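Local coordinates for Tol-Pal system protein TolB (Acinetobacter baumannii, PDB 7MX5), which probably acts as the periplasmic component of the Tol-Pal system, helping to draw in the outer membrane during cell division and to keep it intact, at residues Q13-A18 with G40-S45; V20-D25 with G74-T79; P30-D35 with H115-A120; V85-Y90 with Y97-L102; T126-D131 with S354-M359. All coordinates share one frame; numbering follows the deposited sequence.

Interaction 1 (Q13-A18 with G40-S45); sequences QAPKIA and GRFTSS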
# COMPACT_ATOMS: atom_id res chain seq x y z
N GLN A 13 -10.59 -1.09 -20.98
CA GLN A 13 -11.97 -1.56 -20.95
C GLN A 13 -12.16 -2.47 -19.75
O GLN A 13 -11.33 -3.35 -19.49
CB GLN A 13 -12.35 -2.29 -22.24
CG GLN A 13 -13.85 -2.32 -22.47
CD GLN A 13 -14.35 -1.06 -23.14
OE1 GLN A 13 -15.22 -0.36 -22.61
NE2 GLN A 13 -13.81 -0.76 -24.32
N ALA A 14 -13.25 -2.25 -19.03
CA ALA A 14 -13.59 -3.01 -17.84
C ALA A 14 -15.10 -3.05 -17.74
O ALA A 14 -15.79 -2.19 -18.29
CB ALA A 14 -12.98 -2.38 -16.58
N PRO A 15 -15.66 -4.06 -17.06
CA PRO A 15 -17.11 -4.08 -16.84
C PRO A 15 -17.55 -2.85 -16.07
O PRO A 15 -16.82 -2.30 -15.25
CB PRO A 15 -17.34 -5.36 -16.03
CG PRO A 15 -16.11 -6.17 -16.16
CD PRO A 15 -14.98 -5.28 -16.57
N LYS A 16 -18.77 -2.40 -16.37
CA LYS A 16 -19.34 -1.22 -15.75
C LYS A 16 -20.29 -1.62 -14.62
O LYS A 16 -20.97 -2.64 -14.70
CB LYS A 16 -20.08 -0.36 -16.78
CG LYS A 16 -19.36 -0.26 -18.11
CD LYS A 16 -20.20 0.47 -19.15
CE LYS A 16 -19.34 0.99 -20.29
NZ LYS A 16 -18.00 0.34 -20.33
N ILE A 17 -20.31 -0.82 -13.57
CA ILE A 17 -21.13 -1.07 -12.39
C ILE A 17 -22.02 0.14 -12.18
O ILE A 17 -21.55 1.20 -11.76
CB ILE A 17 -20.29 -1.36 -11.15
CG1 ILE A 17 -19.28 -2.48 -11.42
CG2 ILE A 17 -21.18 -1.73 -9.97
CD1 ILE A 17 -18.24 -2.63 -10.34
N ALA A 18 -23.32 -0.02 -12.45
CA ALA A 18 -24.28 1.03 -12.15
C ALA A 18 -24.55 1.06 -10.65
O ALA A 18 -24.75 0.01 -10.03
CB ALA A 18 -25.58 0.81 -12.92
N GLY A 40 -9.12 -0.37 -10.45
CA GLY A 40 -8.25 -0.94 -11.45
C GLY A 40 -8.85 -2.06 -12.26
O GLY A 40 -8.18 -2.59 -13.16
N ARG A 41 -10.09 -2.46 -11.97
CA ARG A 41 -10.75 -3.55 -12.67
C ARG A 41 -12.16 -3.22 -13.13
O ARG A 41 -12.74 -4.02 -13.87
CB ARG A 41 -10.80 -4.80 -11.78
CG ARG A 41 -9.61 -5.72 -11.91
CD ARG A 41 -9.97 -7.14 -11.50
NE ARG A 41 -11.30 -7.51 -11.97
CZ ARG A 41 -11.67 -8.75 -12.28
NH1 ARG A 41 -10.83 -9.76 -12.18
NH2 ARG A 41 -12.91 -8.97 -12.71
N PHE A 42 -12.73 -2.09 -12.72
CA PHE A 42 -14.10 -1.75 -13.07
C PHE A 42 -14.22 -0.24 -13.23
O PHE A 42 -13.35 0.53 -12.83
CB PHE A 42 -15.10 -2.24 -12.02
CG PHE A 42 -15.03 -3.71 -11.74
CD1 PHE A 42 -15.69 -4.61 -12.56
CD2 PHE A 42 -14.31 -4.19 -10.66
CE1 PHE A 42 -15.63 -5.97 -12.31
CE2 PHE A 42 -14.24 -5.55 -10.41
CZ PHE A 42 -14.91 -6.43 -11.23
N THR A 43 -15.34 0.17 -13.84
CA THR A 43 -15.79 1.55 -13.84
C THR A 43 -17.20 1.60 -13.28
O THR A 43 -17.93 0.60 -13.30
CB THR A 43 -15.76 2.16 -15.25
OG1 THR A 43 -16.82 1.60 -16.04
CG2 THR A 43 -14.42 1.87 -15.93
N SER A 44 -17.59 2.77 -12.78
CA SER A 44 -18.89 2.92 -12.14
C SER A 44 -19.46 4.30 -12.45
O SER A 44 -18.72 5.25 -12.70
CB SER A 44 -18.79 2.72 -10.62
OG SER A 44 -20.05 2.92 -10.00
N SER A 45 -20.79 4.38 -12.43
CA SER A 45 -21.48 5.63 -12.71
C SER A 45 -22.83 5.63 -12.01
O SER A 45 -23.39 4.58 -11.71
CB SER A 45 -21.67 5.84 -14.22
OG SER A 45 -21.66 7.22 -14.54
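Ala14 sets its methyl against the backbone of Phe42, with CB 3.2 Å from Arg41 O. The carbonyl of Pro15 accepts a nearly straight hydrogen bond from Thr43 N (N to O 3.2 Å, 169°) and lies in the plane of the Phe42 ring at its edge, while Pro15 CG packs 3.9 Å from Phe42 CE1. At Lys16 the strand proper begins, and its side chain runs alongside that of Thr43, pointing the same way. Ile17 N donates to Thr43 O at 2.8 Å, the bond lying in the carbonyl plane. With CG1 anti to the carbonyl carbon (chi1 -53°), the Ile17 chain turns back along the strand, and CD1 comes 3.6 Å from Phe42 CB; Leu125 of helix 110-126 packs on both side chains. Ile17 O receives Ser44 OG at 2.9 Å and, more weakly, Ser45 N. Ala18 closes the pairing opposite Ser45, 5.4 Å between CA atoms. The three successive parallel bridges are the strand pairing of a beta-alpha-beta unit, with helix 29-37 as the connection. Chemically, the ladder is reinforced by a side-chain hydroxyl: Ser44 OG gives Ile17 O a second and shorter bond beside the long backbone one.

Interaction 2 (V20-D25 with G74-T79); sequences VPFNND and GQIKQT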
# COMPACT_ATOMS: atom_id res chain seq x y z
N VAL A 20 -27.15 2.97 -8.21
CA VAL A 20 -28.30 3.87 -8.06
C VAL A 20 -28.12 4.71 -6.81
O VAL A 20 -27.78 4.16 -5.74
CB VAL A 20 -29.60 3.06 -8.00
CG1 VAL A 20 -30.78 3.97 -7.68
CG2 VAL A 20 -29.84 2.33 -9.32
N PRO A 21 -28.30 6.04 -6.88
CA PRO A 21 -28.25 6.86 -5.66
C PRO A 21 -29.16 6.32 -4.57
O PRO A 21 -30.37 6.14 -4.79
CB PRO A 21 -28.72 8.24 -6.14
CG PRO A 21 -28.43 8.26 -7.60
CD PRO A 21 -28.32 6.85 -8.11
N PHE A 22 -28.60 6.04 -3.40
CA PHE A 22 -29.38 5.48 -2.31
C PHE A 22 -30.39 6.52 -1.82
O PHE A 22 -30.06 7.70 -1.67
CB PHE A 22 -28.48 5.05 -1.14
CG PHE A 22 -27.30 4.21 -1.55
CD1 PHE A 22 -27.30 3.47 -2.73
CD2 PHE A 22 -26.18 4.14 -0.73
CE1 PHE A 22 -26.21 2.70 -3.08
CE2 PHE A 22 -25.09 3.37 -1.08
CZ PHE A 22 -25.10 2.65 -2.26
N ASN A 23 -31.62 6.08 -1.59
CA ASN A 23 -32.64 6.98 -1.07
C ASN A 23 -32.26 7.42 0.34
O ASN A 23 -31.81 6.61 1.16
CB ASN A 23 -34.01 6.32 -1.08
CG ASN A 23 -33.99 4.93 -0.49
OD1 ASN A 23 -33.86 4.76 0.72
ND2 ASN A 23 -34.12 3.92 -1.34
N ASN A 24 -32.43 8.72 0.61
CA ASN A 24 -32.01 9.32 1.88
C ASN A 24 -30.52 9.08 2.12
O ASN A 24 -30.10 8.65 3.20
CB ASN A 24 -32.86 8.81 3.04
CG ASN A 24 -32.74 9.68 4.28
OD1 ASN A 24 -32.47 10.88 4.18
ND2 ASN A 24 -32.95 9.09 5.45
N ASP A 25 -29.72 9.35 1.10
CA ASP A 25 -28.29 9.08 1.16
C ASP A 25 -27.59 10.03 2.12
O ASP A 25 -27.99 11.19 2.28
CB ASP A 25 -27.66 9.18 -0.22
CG ASP A 25 -26.20 8.76 -0.23
OD1 ASP A 25 -25.91 7.58 0.05
OD2 ASP A 25 -25.34 9.62 -0.53
N GLY A 74 -29.07 0.65 -2.63
CA GLY A 74 -28.84 0.87 -1.21
C GLY A 74 -29.94 1.68 -0.56
O GLY A 74 -30.68 2.42 -1.22
N GLN A 75 -30.03 1.53 0.76
CA GLN A 75 -30.99 2.25 1.58
C GLN A 75 -30.31 2.65 2.88
O GLN A 75 -29.69 1.81 3.53
CB GLN A 75 -32.23 1.39 1.87
CG GLN A 75 -33.41 2.15 2.45
CD GLN A 75 -34.71 1.81 1.76
OE1 GLN A 75 -34.93 2.15 0.60
NE2 GLN A 75 -35.60 1.14 2.48
N ILE A 76 -30.43 3.92 3.25
CA ILE A 76 -29.80 4.46 4.45
C ILE A 76 -30.88 4.85 5.44
O ILE A 76 -31.80 5.60 5.11
CB ILE A 76 -28.89 5.66 4.11
CG1 ILE A 76 -27.52 5.17 3.64
CG2 ILE A 76 -28.73 6.57 5.32
CD1 ILE A 76 -26.69 6.23 2.95
N LYS A 77 -30.76 4.34 6.67
CA LYS A 77 -31.68 4.65 7.75
C LYS A 77 -30.87 5.07 8.97
O LYS A 77 -29.95 4.36 9.38
CB LYS A 77 -32.57 3.45 8.09
CG LYS A 77 -33.64 3.16 7.05
CD LYS A 77 -34.92 3.91 7.34
CE LYS A 77 -36.06 3.43 6.45
NZ LYS A 77 -37.36 4.04 6.83
N GLN A 78 -31.21 6.22 9.54
CA GLN A 78 -30.47 6.74 10.68
C GLN A 78 -30.79 5.94 11.94
O GLN A 78 -31.92 5.51 12.15
CB GLN A 78 -30.81 8.22 10.90
CG GLN A 78 -29.74 9.01 11.64
CD GLN A 78 -28.64 9.50 10.73
OE1 GLN A 78 -28.74 9.40 9.50
NE2 GLN A 78 -27.58 10.05 11.31
N THR A 79 -29.77 5.74 12.77
CA THR A 79 -29.91 5.04 14.04
C THR A 79 -29.49 5.98 15.18
O THR A 79 -29.07 7.11 14.95
CB THR A 79 -29.08 3.76 14.06
OG1 THR A 79 -27.82 3.99 13.42
CG2 THR A 79 -29.81 2.64 13.34
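Phe22 lays its ring over the backbone of Gly74, whose CA sits 3.7 Å from the ring centroid and 26° off the ring normal, a CH-pi contact displaced toward the rim. The closest atoms are Phe22 CD1 and Gly74 N, at 3.3 Å. Gly74 has no side chain, and the ring lies directly against its backbone. Next to this, Asn23 ND2 donates to Gln75 OE1 at 2.7 Å; the donor lies in the carbonyl plane on a lone pair, but the bond is bent (131°). Asn23 OD1 also lies 2.8 Å from Gln75 OE1, two acceptors face to face, so the amide pairing as modelled is strained and somewhat doubtful. Asn23 CG sits between its own backbone N and carbonyl carbon (chi1 48°), which swings the amide across to Gln75. Further along, Ile76 spreads its branches beneath the loop: CG2 touches Asn24 O at 3.3 Å, and CD1 meets Asp25 OD1 at the same distance while lying at the edge of the Phe22 ring. In the second shell, Asp25 OD2 accepts from Gly27 N, tying the loop end toward helix 29-37, and Leu28 packs on Phe22. This is the crossover loop of an alpha/beta sheet, leaving strand 16-19 and folding over its parallel neighbour 70-78 before helix 29-37 begins.

Interaction 3 (P30-D35 with H115-A120); sequences PIVETD and HMVSDA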
# COMPACT_ATOMS: atom_id res chain seq x y z
N PRO A 30 -21.53 8.23 -3.34
CA PRO A 30 -20.45 8.82 -4.15
C PRO A 30 -19.08 8.28 -3.78
O PRO A 30 -18.22 8.13 -4.66
CB PRO A 30 -20.56 10.32 -3.88
CG PRO A 30 -21.90 10.54 -3.32
CD PRO A 30 -22.32 9.27 -2.66
N ILE A 31 -18.85 7.98 -2.50
CA ILE A 31 -17.59 7.37 -2.10
C ILE A 31 -17.46 5.97 -2.70
O ILE A 31 -16.39 5.57 -3.16
CB ILE A 31 -17.48 7.34 -0.56
CG1 ILE A 31 -17.38 8.76 -0.01
CG2 ILE A 31 -16.30 6.49 -0.12
CD1 ILE A 31 -17.52 8.84 1.50
N VAL A 32 -18.56 5.21 -2.70
CA VAL A 32 -18.53 3.87 -3.28
C VAL A 32 -18.30 3.95 -4.79
O VAL A 32 -17.49 3.20 -5.35
CB VAL A 32 -19.83 3.12 -2.95
CG1 VAL A 32 -19.87 1.77 -3.66
CG2 VAL A 32 -19.98 2.94 -1.45
N GLU A 33 -19.00 4.87 -5.47
CA GLU A 33 -18.79 5.05 -6.90
C GLU A 33 -17.37 5.48 -7.21
O GLU A 33 -16.81 5.10 -8.24
CB GLU A 33 -19.80 6.06 -7.44
CG GLU A 33 -19.65 6.38 -8.92
CD GLU A 33 -20.58 7.48 -9.37
OE1 GLU A 33 -21.42 7.92 -8.56
OE2 GLU A 33 -20.48 7.91 -10.54
N THR A 34 -16.76 6.27 -6.32
CA THR A 34 -15.37 6.69 -6.53
C THR A 34 -14.41 5.53 -6.29
O THR A 34 -13.43 5.38 -7.02
CB THR A 34 -15.03 7.86 -5.61
OG1 THR A 34 -16.03 8.88 -5.75
CG2 THR A 34 -13.67 8.43 -5.96
N ASP A 35 -14.68 4.70 -5.28
CA ASP A 35 -13.83 3.55 -5.01
C ASP A 35 -13.86 2.57 -6.18
O ASP A 35 -12.81 2.10 -6.65
CB ASP A 35 -14.26 2.86 -3.72
CG ASP A 35 -13.95 3.68 -2.48
OD1 ASP A 35 -13.04 4.54 -2.54
OD2 ASP A 35 -14.62 3.47 -1.45
N HIS A 115 -15.83 2.52 2.02
CA HIS A 115 -14.74 1.63 1.65
C HIS A 115 -15.07 0.18 1.98
O HIS A 115 -14.62 -0.73 1.28
CB HIS A 115 -13.45 2.07 2.34
CG HIS A 115 -12.97 3.43 1.93
ND1 HIS A 115 -13.26 3.97 0.69
CD2 HIS A 115 -12.24 4.35 2.58
CE1 HIS A 115 -12.71 5.17 0.60
NE2 HIS A 115 -12.09 5.43 1.74
N MET A 116 -15.84 -0.05 3.04
CA MET A 116 -16.26 -1.41 3.37
C MET A 116 -17.24 -1.95 2.33
O MET A 116 -17.12 -3.09 1.88
CB MET A 116 -16.88 -1.45 4.77
CG MET A 116 -15.87 -1.35 5.90
SD MET A 116 -16.57 -0.62 7.38
CE MET A 116 -16.66 -2.04 8.46
N VAL A 117 -18.23 -1.13 1.96
CA VAL A 117 -19.18 -1.53 0.92
C VAL A 117 -18.45 -1.81 -0.38
O VAL A 117 -18.72 -2.82 -1.05
CB VAL A 117 -20.26 -0.45 0.75
CG1 VAL A 117 -21.15 -0.78 -0.44
CG2 VAL A 117 -21.09 -0.32 2.02
N SER A 118 -17.52 -0.94 -0.76
CA SER A 118 -16.76 -1.14 -1.99
C SER A 118 -15.86 -2.37 -1.89
O SER A 118 -15.65 -3.05 -2.90
CB SER A 118 -15.93 0.10 -2.30
OG SER A 118 -16.73 1.27 -2.24
N ASP A 119 -15.32 -2.65 -0.70
CA ASP A 119 -14.51 -3.85 -0.53
C ASP A 119 -15.34 -5.10 -0.74
O ASP A 119 -14.85 -6.09 -1.32
CB ASP A 119 -13.87 -3.86 0.86
CG ASP A 119 -12.55 -3.12 0.91
OD1 ASP A 119 -12.19 -2.48 -0.10
OD2 ASP A 119 -11.87 -3.18 1.96
N ALA A 120 -16.60 -5.09 -0.30
CA ALA A 120 -17.46 -6.25 -0.48
C ALA A 120 -17.88 -6.41 -1.93
O ALA A 120 -17.99 -7.53 -2.44
CB ALA A 120 -18.69 -6.14 0.43
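Asp35 OD2 receives His115 ND1 at 2.6 Å, with an N-H...O angle of 154°. The carboxylate oxygen lies at the edge of the imidazole, in the ring plane, whereas the nitrogen meets OD2 on its syn side, 28° out of the carboxylate plane. The two planes are turned well away from each other, and the side chains cross at about a right angle. Arg38 forms a salt bridge with the other oxygen, OD1, so the buried carboxylate has cationic company that would probably favour its ionised form. Ser118 stands beside this pair, its CB 3.5 Å from Asp35 CB; its hydroxyl is bonded to Gly114 O, one turn back in its own helix. The same OG fits against Val32, 3.5 Å from CG1, where the backbones come closest (Val32 and Ser118 CA atoms 5.5 Å apart). Ile31 CG2 lies 3.9 Å from His115 CE1, and the apolar contact is Val32 CG2 to Val117 CG1, 4.0 Å. Across the contact the helix axes approach to 8.7 Å and cross at -44°. It is a helix-helix packing in an alpha/beta domain, whose mixed sheet meets helix 110-126 through Tyr87 on Val117, with a His-carboxylate hydrogen bond joining the helices.

Interaction 4 (V85-Y90 with Y97-L102); sequences VHYQLY and YLLNEL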
# COMPACT_ATOMS: atom_id res chain seq x y z
N VAL A 85 -26.75 1.14 6.62
CA VAL A 85 -26.75 1.06 5.16
C VAL A 85 -27.11 -0.36 4.77
O VAL A 85 -26.41 -1.32 5.14
CB VAL A 85 -25.40 1.49 4.56
CG1 VAL A 85 -24.23 0.81 5.26
CG2 VAL A 85 -25.37 1.20 3.06
N HIS A 86 -28.21 -0.50 4.04
CA HIS A 86 -28.64 -1.77 3.46
C HIS A 86 -28.35 -1.70 1.97
O HIS A 86 -29.02 -0.95 1.25
CB HIS A 86 -30.11 -2.04 3.74
CG HIS A 86 -30.58 -3.38 3.27
ND1 HIS A 86 -31.92 -3.69 3.11
CD2 HIS A 86 -29.90 -4.49 2.92
CE1 HIS A 86 -32.03 -4.94 2.69
NE2 HIS A 86 -30.82 -5.45 2.56
N TYR A 87 -27.37 -2.46 1.51
CA TYR A 87 -26.92 -2.38 0.12
C TYR A 87 -26.96 -3.77 -0.51
O TYR A 87 -26.87 -4.79 0.17
CB TYR A 87 -25.51 -1.79 0.01
CG TYR A 87 -24.43 -2.62 0.66
CD1 TYR A 87 -24.15 -2.50 2.01
CD2 TYR A 87 -23.67 -3.51 -0.09
CE1 TYR A 87 -23.15 -3.26 2.61
CE2 TYR A 87 -22.67 -4.27 0.49
CZ TYR A 87 -22.42 -4.14 1.84
OH TYR A 87 -21.43 -4.89 2.43
N GLN A 88 -27.10 -3.78 -1.84
CA GLN A 88 -27.15 -5.01 -2.61
C GLN A 88 -26.27 -4.88 -3.84
O GLN A 88 -25.99 -3.78 -4.32
CB GLN A 88 -28.58 -5.36 -3.03
CG GLN A 88 -29.55 -5.57 -1.88
CD GLN A 88 -30.98 -5.78 -2.35
OE1 GLN A 88 -31.46 -5.07 -3.23
NE2 GLN A 88 -31.65 -6.77 -1.77
N LEU A 89 -25.84 -6.03 -4.35
CA LEU A 89 -25.10 -6.13 -5.61
C LEU A 89 -25.81 -7.14 -6.48
O LEU A 89 -25.92 -8.32 -6.11
CB LEU A 89 -23.64 -6.53 -5.37
CG LEU A 89 -22.79 -6.77 -6.62
CD1 LEU A 89 -22.86 -5.57 -7.56
CD2 LEU A 89 -21.35 -7.07 -6.24
N TYR A 90 -26.30 -6.70 -7.64
CA TYR A 90 -27.14 -7.51 -8.50
C TYR A 90 -26.38 -7.90 -9.76
O TYR A 90 -25.92 -7.02 -10.50
CB TYR A 90 -28.43 -6.78 -8.86
CG TYR A 90 -29.47 -7.67 -9.50
CD1 TYR A 90 -30.25 -8.52 -8.73
CD2 TYR A 90 -29.67 -7.66 -10.88
CE1 TYR A 90 -31.20 -9.34 -9.31
CE2 TYR A 90 -30.62 -8.47 -11.46
CZ TYR A 90 -31.39 -9.31 -10.68
OH TYR A 90 -32.34 -10.12 -11.25
N TYR A 97 -28.74 -11.83 -6.89
CA TYR A 97 -27.99 -10.92 -6.03
C TYR A 97 -26.65 -11.55 -5.66
O TYR A 97 -26.60 -12.69 -5.18
CB TYR A 97 -28.78 -10.59 -4.76
CG TYR A 97 -29.91 -9.61 -4.98
CD1 TYR A 97 -29.65 -8.28 -5.26
CD2 TYR A 97 -31.23 -10.02 -4.91
CE1 TYR A 97 -30.68 -7.38 -5.46
CE2 TYR A 97 -32.27 -9.13 -5.11
CZ TYR A 97 -31.99 -7.81 -5.39
OH TYR A 97 -33.01 -6.92 -5.59
N LEU A 98 -25.57 -10.80 -5.89
CA LEU A 98 -24.26 -11.21 -5.41
C LEU A 98 -24.01 -10.79 -3.98
O LEU A 98 -23.23 -11.43 -3.27
CB LEU A 98 -23.17 -10.64 -6.32
CG LEU A 98 -23.16 -11.17 -7.76
CD1 LEU A 98 -21.91 -10.72 -8.49
CD2 LEU A 98 -23.29 -12.68 -7.78
N LEU A 99 -24.66 -9.71 -3.53
CA LEU A 99 -24.57 -9.25 -2.15
C LEU A 99 -25.93 -8.75 -1.70
O LEU A 99 -26.68 -8.16 -2.48
CB LEU A 99 -23.53 -8.13 -2.00
CG LEU A 99 -22.07 -8.43 -2.34
CD1 LEU A 99 -21.28 -7.14 -2.45
CD2 LEU A 99 -21.46 -9.36 -1.31
N ASN A 100 -26.24 -9.00 -0.42
CA ASN A 100 -27.42 -8.43 0.23
C ASN A 100 -27.05 -8.29 1.71
O ASN A 100 -27.29 -9.19 2.51
CB ASN A 100 -28.65 -9.31 0.04
CG ASN A 100 -29.86 -8.78 0.79
OD1 ASN A 100 -30.38 -7.70 0.48
ND2 ASN A 100 -30.33 -9.54 1.78
N GLU A 101 -26.46 -7.14 2.04
CA GLU A 101 -25.82 -6.95 3.33
C GLU A 101 -26.33 -5.68 4.00
O GLU A 101 -26.77 -4.74 3.34
CB GLU A 101 -24.30 -6.88 3.19
CG GLU A 101 -23.68 -8.08 2.50
CD GLU A 101 -23.51 -9.27 3.42
OE1 GLU A 101 -23.85 -9.15 4.62
OE2 GLU A 101 -23.03 -10.33 2.95
N LEU A 102 -26.25 -5.68 5.33
CA LEU A 102 -26.47 -4.49 6.14
C LEU A 102 -25.21 -4.21 6.94
O LEU A 102 -24.62 -5.12 7.53
CB LEU A 102 -27.66 -4.67 7.09
CG LEU A 102 -28.01 -3.42 7.90
CD1 LEU A 102 -29.24 -2.72 7.33
CD2 LEU A 102 -28.21 -3.75 9.37
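Tyr87 and Glu101 form an antiparallel hydrogen-bonded pair, exchanging N-H and carbonyl in both directions at 3.0 Å (Tyr87 N to Glu101 O and Glu101 N to Tyr87 O). Leu89 and Leu99 are paired likewise, but Leu98 and Leu99 both face Leu89: a classic beta bulge, after which the register shifts by one and Tyr90 lies opposite Tyr97. The 2.5 Å between Leu98 N and Leu89 O is doubtfully short.

Among side-chain bonds, Asn100 OD1 is gripped twice, by Gln88 NE2 at 2.7 Å and by His86 NE2 at 3.1 Å. The donors come from opposite faces of the amide, both well above its carbonyl plane. Gln88 NE2 also reaches Asn56 OD1, which helps fix its amide. The pairing belongs to the beta hairpin of strands 83-91 and 96-105, the latter at the edge of the mixed sheet.

The aromatic contact is T-shaped: the edge of Tyr90 points at the face of Tyr97, centroids 4.9 Å apart and planes at 75°. Gln88 NE2 covers the opposite face of Tyr97.

Apolar packing follows the other side of the hairpin. Leu89 CB meets Leu99 CB at 3.7 Å, and Leu89 CG meets Leu98 CB at 3.9 Å. Tyr87 has CG between backbone N and carbonyl carbon (chi1 64°), carrying its ring over to Glu101, where Tyr87 OH is 3.6 Å from Glu101 CB; helix 110-126 packs here through Ala120 on Tyr87 and Ala124 on Leu99.

Interaction 5 (T126-D131 with S354-M359); sequences TGIPGD and SPNGQM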
# COMPACT_ATOMS: atom_id res chain seq x y z
N THR A 126 -14.65 -10.29 -8.10
CA THR A 126 -13.36 -10.85 -8.48
C THR A 126 -12.91 -12.01 -7.60
O THR A 126 -12.00 -12.74 -8.01
CB THR A 126 -12.26 -9.77 -8.44
OG1 THR A 126 -11.80 -9.60 -7.10
CG2 THR A 126 -12.80 -8.44 -8.95
N GLY A 127 -13.50 -12.19 -6.42
CA GLY A 127 -13.01 -13.19 -5.49
C GLY A 127 -11.75 -12.80 -4.76
O GLY A 127 -11.13 -13.66 -4.12
N ILE A 128 -11.35 -11.53 -4.83
CA ILE A 128 -10.13 -11.04 -4.20
C ILE A 128 -10.54 -10.02 -3.15
O ILE A 128 -11.39 -9.17 -3.43
CB ILE A 128 -9.16 -10.40 -5.21
CG1 ILE A 128 -8.75 -11.43 -6.27
CG2 ILE A 128 -7.94 -9.84 -4.52
CD1 ILE A 128 -8.05 -10.83 -7.47
N PRO A 129 -9.99 -10.07 -1.94
CA PRO A 129 -10.35 -9.07 -0.92
C PRO A 129 -10.07 -7.65 -1.39
O PRO A 129 -9.00 -7.36 -1.93
CB PRO A 129 -9.48 -9.45 0.28
CG PRO A 129 -9.03 -10.84 0.05
CD PRO A 129 -9.13 -11.14 -1.41
N GLY A 130 -11.05 -6.77 -1.20
CA GLY A 130 -10.87 -5.38 -1.56
C GLY A 130 -9.88 -4.69 -0.65
O GLY A 130 -9.65 -5.08 0.50
N ASP A 131 -9.27 -3.62 -1.18
CA ASP A 131 -8.26 -2.87 -0.44
C ASP A 131 -8.59 -1.39 -0.34
O ASP A 131 -7.70 -0.58 -0.08
CB ASP A 131 -6.88 -3.07 -1.07
CG ASP A 131 -6.09 -4.18 -0.41
OD1 ASP A 131 -6.49 -4.63 0.69
OD2 ASP A 131 -5.07 -4.62 -0.99
N SER A 354 0.02 -3.84 -2.03
CA SER A 354 -1.23 -3.80 -1.30
C SER A 354 -1.54 -5.19 -0.75
O SER A 354 -1.07 -6.20 -1.28
CB SER A 354 -2.36 -3.33 -2.21
OG SER A 354 -2.64 -4.28 -3.22
N PRO A 355 -2.32 -5.27 0.34
CA PRO A 355 -2.61 -6.58 0.94
C PRO A 355 -3.14 -7.63 -0.03
O PRO A 355 -2.84 -8.82 0.14
CB PRO A 355 -3.64 -6.25 2.03
CG PRO A 355 -3.37 -4.83 2.39
CD PRO A 355 -2.78 -4.15 1.18
N ASN A 356 -3.91 -7.23 -1.04
CA ASN A 356 -4.44 -8.19 -2.00
C ASN A 356 -3.47 -8.50 -3.13
O ASN A 356 -3.77 -9.35 -3.97
CB ASN A 356 -5.78 -7.71 -2.56
CG ASN A 356 -5.67 -6.39 -3.32
OD1 ASN A 356 -4.58 -5.95 -3.69
ND2 ASN A 356 -6.82 -5.76 -3.56
N GLY A 357 -2.33 -7.81 -3.18
CA GLY A 357 -1.36 -8.06 -4.23
C GLY A 357 -1.76 -7.58 -5.60
O GLY A 357 -1.04 -7.85 -6.57
N GLN A 358 -2.88 -6.86 -5.72
CA GLN A 358 -3.31 -6.33 -7.01
C GLN A 358 -2.83 -4.91 -7.25
O GLN A 358 -2.82 -4.46 -8.40
CB GLN A 358 -4.84 -6.37 -7.11
CG GLN A 358 -5.44 -7.74 -6.86
CD GLN A 358 -4.75 -8.83 -7.66
OE1 GLN A 358 -4.21 -9.78 -7.10
NE2 GLN A 358 -4.78 -8.70 -8.98
N MET A 359 -2.43 -4.19 -6.20
CA MET A 359 -1.96 -2.82 -6.30
C MET A 359 -0.54 -2.72 -5.76
O MET A 359 -0.05 -3.61 -5.07
CB MET A 359 -2.88 -1.86 -5.52
CG MET A 359 -4.24 -1.63 -6.16
SD MET A 359 -4.16 -0.69 -7.69
CE MET A 359 -5.87 -0.76 -8.22
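Asp131 and Pro129 face a type I beta turn running from Ser354 to Gly357, with the CA atoms of Pro129 and Asn356 6.1 Å apart. Asp131 OD2 accepts Asn356 N at 2.9 Å and 160°, on its syn side and 23° out of the carboxylate plane. Asn356 returns a bond through its amide: ND2 donates to Pro129 O at 3.2 Å, in the amide plane. The other end of that amide is held inside the turn, where OD1 accepts Ser354 OG and, as an Asx turn, Gln358 N, from opposite faces. Asn356 CG between its backbone N and carbonyl carbon (chi1 62°) lets one side chain serve both loops. Ile128 adds the apolar part, CG2 lying 3.6 Å from Asn356 CB. The contact thus joins the loop leaving helix 110-126 to the propeller turn between strands 352-353 and 359-366, with Tyr122 of the helix against Ile128 and Gln358, and Trp397 of strand 391-397 against Ser354 and Pro355.

Interactions 1, 2 and 4 reach one mixed sheet, ordered 43-45, 16-19, 70-78, 83-91, 96-105. Interaction 1 lies at one edge and interaction 4 at the other, their centres 18 Å apart; interaction 2 sits between them in strand order, and Gln75 N probably bonds His86 O of interaction 4 at 2.7 Å. The helices of interaction 3 pack against the sheet: Ser45 CA comes within 3.3 Å of Glu33 OE2, and Ala120 O within 3.3 Å of Leu99 CD1. Interaction 5 connects this amino-terminal domain to the propeller. It touches interaction 1 where Phe42 CE2 lies 3.5 Å from Thr126 CG2, and interaction 3 through Asp119, but stays about 16 Å from the nearest atoms of interaction 2.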